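Local coordinates for uncharacterized protein (Staphylococcus aureus subsp. aureus, PDB 3H04), which is of unknown function but belongs to the alpha/beta-hydrolase superfamily and may act as a serine hydrolase, possibly an esterase, at residues A215-D220 with E241-N246; I4-I9 with Y18-A23. One frame throughout, in Å; residues are numbered along the deposited sequence.

Contact 1 (A215-D220 with E241-N246)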
# COMPACT_ATOMS: atom_id res chain seq x y z
N ALA A 215 10.87 -4.60 2.74
CA ALA A 215 11.98 -3.61 2.67
C ALA A 215 11.54 -2.46 3.58
O ALA A 215 10.40 -1.95 3.41
CB ALA A 215 12.25 -3.12 1.23
N HIS A 216 12.37 -2.09 4.52
CA HIS A 216 12.02 -1.11 5.51
C HIS A 216 13.26 -0.45 6.10
O HIS A 216 14.17 -1.12 6.37
CB HIS A 216 11.18 -1.79 6.58
CG HIS A 216 10.28 -0.87 7.33
ND1 HIS A 216 9.07 -1.26 7.81
CD2 HIS A 216 10.43 0.42 7.70
CE1 HIS A 216 8.50 -0.26 8.44
NE2 HIS A 216 9.31 0.77 8.39
N CYS A 217 13.30 0.86 6.20
CA CYS A 217 14.43 1.57 6.80
C CYS A 217 14.39 1.47 8.30
O CYS A 217 13.33 1.70 8.92
CB CYS A 217 14.38 3.04 6.44
SG CYS A 217 14.66 3.30 4.66
N ASN A 218 15.54 1.18 8.92
CA ASN A 218 15.51 1.14 10.38
C ASN A 218 15.12 2.45 11.04
O ASN A 218 14.57 2.40 12.12
CB ASN A 218 16.82 0.61 11.00
CG ASN A 218 18.02 1.13 10.33
OD1 ASN A 218 18.05 2.26 9.82
ND2 ASN A 218 19.07 0.33 10.34
N GLY A 219 15.41 3.58 10.40
CA GLY A 219 15.16 4.90 10.99
C GLY A 219 13.89 5.53 10.40
O GLY A 219 13.74 6.76 10.42
N ASP A 220 12.97 4.70 9.91
CA ASP A 220 11.70 5.22 9.33
C ASP A 220 10.93 5.98 10.39
O ASP A 220 10.63 5.44 11.44
CB ASP A 220 10.87 4.07 8.84
CG ASP A 220 9.71 4.50 7.96
OD1 ASP A 220 9.14 5.59 8.17
OD2 ASP A 220 9.38 3.70 7.08
N GLU A 241 14.91 -6.81 3.71
CA GLU A 241 15.91 -5.77 3.53
C GLU A 241 15.67 -4.65 4.52
O GLU A 241 14.69 -3.85 4.42
CB GLU A 241 15.85 -5.24 2.11
CG GLU A 241 16.27 -6.27 1.08
CD GLU A 241 17.75 -6.49 1.12
OE1 GLU A 241 18.50 -5.49 0.96
OE2 GLU A 241 18.18 -7.65 1.30
N ARG A 242 16.61 -4.57 5.44
CA ARG A 242 16.55 -3.66 6.57
C ARG A 242 17.54 -2.56 6.19
O ARG A 242 18.76 -2.70 6.35
CB ARG A 242 16.94 -4.44 7.83
CG ARG A 242 16.48 -3.85 9.10
CD ARG A 242 17.13 -4.49 10.36
NE ARG A 242 16.82 -3.54 11.40
CZ ARG A 242 15.73 -3.57 12.14
NH1 ARG A 242 14.94 -4.64 12.16
NH2 ARG A 242 15.53 -2.58 12.98
N VAL A 243 17.02 -1.48 5.64
CA VAL A 243 17.83 -0.42 5.06
C VAL A 243 18.27 0.55 6.15
O VAL A 243 17.45 1.00 6.95
CB VAL A 243 17.04 0.28 3.95
CG1 VAL A 243 17.83 1.49 3.36
CG2 VAL A 243 16.67 -0.73 2.88
N ASN A 244 19.58 0.82 6.20
CA ASN A 244 20.18 1.63 7.25
C ASN A 244 20.12 3.11 6.88
O ASN A 244 21.13 3.76 6.61
CB ASN A 244 21.61 1.17 7.55
CG ASN A 244 22.23 1.90 8.75
OD1 ASN A 244 21.58 2.13 9.79
ND2 ASN A 244 23.50 2.28 8.60
N LYS A 245 18.91 3.65 6.87
CA LYS A 245 18.68 5.06 6.57
C LYS A 245 17.59 5.56 7.46
O LYS A 245 16.75 4.77 7.93
CB LYS A 245 18.24 5.24 5.11
CG LYS A 245 19.26 4.83 4.08
CD LYS A 245 18.70 4.96 2.67
CE LYS A 245 19.81 4.76 1.63
NZ LYS A 245 19.28 4.93 0.25
N ASN A 246 17.54 6.87 7.64
CA ASN A 246 16.51 7.51 8.41
C ASN A 246 15.50 8.06 7.43
O ASN A 246 15.31 9.25 7.35
CB ASN A 246 17.07 8.62 9.30
CG ASN A 246 17.98 8.07 10.37
OD1 ASN A 246 17.77 6.96 10.83
ND2 ASN A 246 19.00 8.83 10.76
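Asn218 and Asn244 meet through different first torsions: chi1 of 41° sets CG of Asn218 between its backbone N and carbonyl carbon, while chi1 of -174° swings CG of Asn244 away from its own N and back toward the facing loop. Asn218 ND2 thereby donates to Asn244 OD1 at 3.1 Å, with the two amide planes almost perpendicular, 86° apart. The bond is bent, with the donor tilted from the Asn244 carbonyl plane and the acceptor likewise off the plane of the Asn218 amide. Before this pair, strands 215-217 and 241-243 run parallel. His216 N donates to Glu241 O at 2.9 Å, Val243 N returns a bond to His216 O, and Asn218 N reaches Val243 O at 2.7 Å. Past the strand ends, Gly219 N in the type I turn Cys217-Asp220 is held by Lys245 O at 3.1 Å. On the sheet face that carries Cys217 and Val243, Cys217 SG rests 3.9 Å from Val243 CG1. The turn delivers Asp220, whose OD2 is hydrogen-bonded to His248 ND1, consistent with the acid of a Ser104-His248-Asp220 triad. Strands 212-217 and 238-243 with helix 226-232 form a beta-alpha-beta unit at one margin of the sheet; Ser228 OG of that helix hydrogen-bonds His216 ND1 and Glu229 forms a salt bridge with Arg242, while Ile261 of helix 256-273 packs against Ala215 and Val243.

Contact 2 (I4-I9 with Y18-A23)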
# COMPACT_ATOMS: atom_id res chain seq x y z
N ILE A 4 -2.75 -0.01 -20.46
CA ILE A 4 -4.16 -0.25 -20.80
C ILE A 4 -5.12 -0.01 -19.62
O ILE A 4 -4.95 -0.58 -18.53
CB ILE A 4 -4.34 -1.65 -21.39
CG1 ILE A 4 -3.61 -1.71 -22.74
CG2 ILE A 4 -5.82 -1.94 -21.58
CD1 ILE A 4 -3.59 -3.05 -23.34
N LYS A 5 -6.12 0.84 -19.88
CA LYS A 5 -7.08 1.31 -18.87
C LYS A 5 -8.34 0.45 -18.78
O LYS A 5 -8.93 0.05 -19.81
CB LYS A 5 -7.53 2.73 -19.21
CG LYS A 5 -6.42 3.75 -19.30
CD LYS A 5 -7.03 5.11 -19.69
CE LYS A 5 -5.99 6.22 -19.80
NZ LYS A 5 -6.53 7.37 -20.62
N TYR A 6 -8.76 0.19 -17.55
CA TYR A 6 -9.97 -0.58 -17.25
C TYR A 6 -10.69 0.13 -16.14
O TYR A 6 -10.16 1.05 -15.53
CB TYR A 6 -9.62 -1.98 -16.76
CG TYR A 6 -8.96 -2.89 -17.75
CD1 TYR A 6 -9.68 -3.92 -18.36
CD2 TYR A 6 -7.59 -2.74 -18.08
CE1 TYR A 6 -9.08 -4.78 -19.28
CE2 TYR A 6 -6.97 -3.59 -18.99
CZ TYR A 6 -7.72 -4.61 -19.59
OH TYR A 6 -7.14 -5.44 -20.53
N LYS A 7 -11.91 -0.28 -15.86
CA LYS A 7 -12.54 0.18 -14.63
C LYS A 7 -13.35 -0.92 -14.00
O LYS A 7 -13.78 -1.86 -14.67
CB LYS A 7 -13.38 1.44 -14.87
CG LYS A 7 -14.35 1.34 -15.96
CD LYS A 7 -15.18 2.61 -16.06
CE LYS A 7 -16.14 2.54 -17.21
NZ LYS A 7 -16.93 1.29 -17.18
N VAL A 8 -13.49 -0.82 -12.69
CA VAL A 8 -14.38 -1.67 -11.95
C VAL A 8 -15.44 -0.74 -11.42
O VAL A 8 -15.13 0.34 -10.88
CB VAL A 8 -13.69 -2.36 -10.78
CG1 VAL A 8 -14.68 -3.30 -10.14
CG2 VAL A 8 -12.46 -3.16 -11.26
N ILE A 9 -16.68 -1.14 -11.60
CA ILE A 9 -17.85 -0.39 -11.13
C ILE A 9 -18.21 -0.94 -9.74
O ILE A 9 -18.50 -2.12 -9.62
CB ILE A 9 -19.03 -0.55 -12.09
CG1 ILE A 9 -18.77 0.11 -13.47
CG2 ILE A 9 -20.30 0.04 -11.47
CD1 ILE A 9 -17.96 1.44 -13.38
N TYR A 18 -8.30 1.11 -13.15
CA TYR A 18 -7.05 0.43 -12.98
C TYR A 18 -6.37 0.29 -14.33
O TYR A 18 -7.05 0.34 -15.36
CB TYR A 18 -7.16 -0.90 -12.22
CG TYR A 18 -7.89 -2.03 -12.91
CD1 TYR A 18 -7.21 -2.91 -13.75
CD2 TYR A 18 -9.26 -2.22 -12.71
CE1 TYR A 18 -7.87 -3.97 -14.38
CE2 TYR A 18 -9.93 -3.26 -13.35
CZ TYR A 18 -9.21 -4.13 -14.16
OH TYR A 18 -9.87 -5.15 -14.73
N THR A 19 -5.04 0.24 -14.29
CA THR A 19 -4.18 0.09 -15.46
C THR A 19 -3.38 -1.20 -15.38
O THR A 19 -2.94 -1.64 -14.30
CB THR A 19 -3.16 1.23 -15.63
OG1 THR A 19 -2.22 1.19 -14.53
CG2 THR A 19 -3.86 2.57 -15.63
N ILE A 20 -3.23 -1.84 -16.52
CA ILE A 20 -2.40 -3.02 -16.65
C ILE A 20 -1.29 -2.67 -17.60
O ILE A 20 -1.55 -2.21 -18.74
CB ILE A 20 -3.18 -4.23 -17.22
CG1 ILE A 20 -4.37 -4.58 -16.30
CG2 ILE A 20 -2.23 -5.46 -17.46
CD1 ILE A 20 -5.00 -5.93 -16.62
N ILE A 21 -0.05 -2.87 -17.15
CA ILE A 21 1.11 -2.82 -18.02
C ILE A 21 1.54 -4.26 -18.24
O ILE A 21 1.83 -4.95 -17.25
CB ILE A 21 2.28 -2.06 -17.36
CG1 ILE A 21 1.97 -0.56 -17.26
CG2 ILE A 21 3.62 -2.31 -18.19
CD1 ILE A 21 2.64 0.14 -16.10
N LYS A 22 1.61 -4.69 -19.50
CA LYS A 22 1.92 -6.08 -19.85
C LYS A 22 3.39 -6.45 -19.71
O LYS A 22 4.27 -5.62 -19.92
CB LYS A 22 1.50 -6.40 -21.29
CG LYS A 22 0.02 -6.26 -21.60
CD LYS A 22 -0.88 -7.21 -20.79
CE LYS A 22 -0.99 -8.60 -21.38
NZ LYS A 22 -0.04 -9.54 -20.68
N ALA A 23 3.63 -7.71 -19.34
CA ALA A 23 4.99 -8.29 -19.34
C ALA A 23 5.66 -8.09 -20.70
O ALA A 23 5.06 -8.39 -21.70
CB ALA A 23 4.94 -9.75 -19.00
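Tyr6 and Tyr18 pair across the beta hairpin of strands 4-9 and 15-21, and with Ile4 they account for most of the surface buried here. Their backbones form a hydrogen-bonded antiparallel pair: Tyr6 N donates to Tyr18 O at 2.8 Å, and Tyr18 N gives its hydrogen back to Tyr6 O at 3.0 Å. The two bonds differ in shape, the first running nearly straight out from the carbonyl and the second arriving from well above the carbonyl plane. Two residues along, Ile4 and Ile20 repeat the pairing, with Ile4 N bound to Ile20 O at 3.0 Å and Ile20 N to Ile4 O.

The side chains of both pairs share one face of the sheet. Chi1 of 67° stands the Tyr18 ring up between its own N and carbonyl carbon, from where it leans toward strand 4-9. Chi1 of -66° sets CG of Tyr6 beside its backbone N, and the ring is displaced toward the hydroxyl end of Tyr18 and toward Ile20. The planes are nearly parallel, at 4°, but slid so far that the rings scarcely overlap, their centroids 5.2 Å apart. What lies over the Tyr18 face is instead the methylene of Tyr6, a CH-pi contact with CB 3.6 Å from the ring centroid. The outer part of the Tyr6 ring continues past it to Ile20, where CE2 meets CG1 and CD1.

Tyr18 also packs on Ile63 of strand 60-65 and Ile89 of helix 75-91, and its OH bonds to Gln92 OE1, which anchors the hydroxyl end of the ring. At the ring's edge, near its plane, Val8 CG2 closes to 3.3 Å from Tyr18 CE2.

Contacts 1 and 2 bracket one eight-stranded mixed sheet: 4-9 and 238-243 are its outermost strands, and the contact centres lie about 32 Å apart on opposite sides of the chain's centre. Both are partly buried, neither belongs to the middle of the core, and they share no strand. Contact 2 is a local hairpin, antiparallel, whose side-chain chemistry is aromatic and aliphatic. Contact 1 joins strands linked through a helix, parallel, and its loop ends are tied by amide and backbone polar bonds. The difference matches their places: contact 1 lies at the C-terminal ends of the parallel strands, where the likely catalytic acid emerges, whereas contact 2 forms the antiparallel margin, about 20 Å away between nearest atoms.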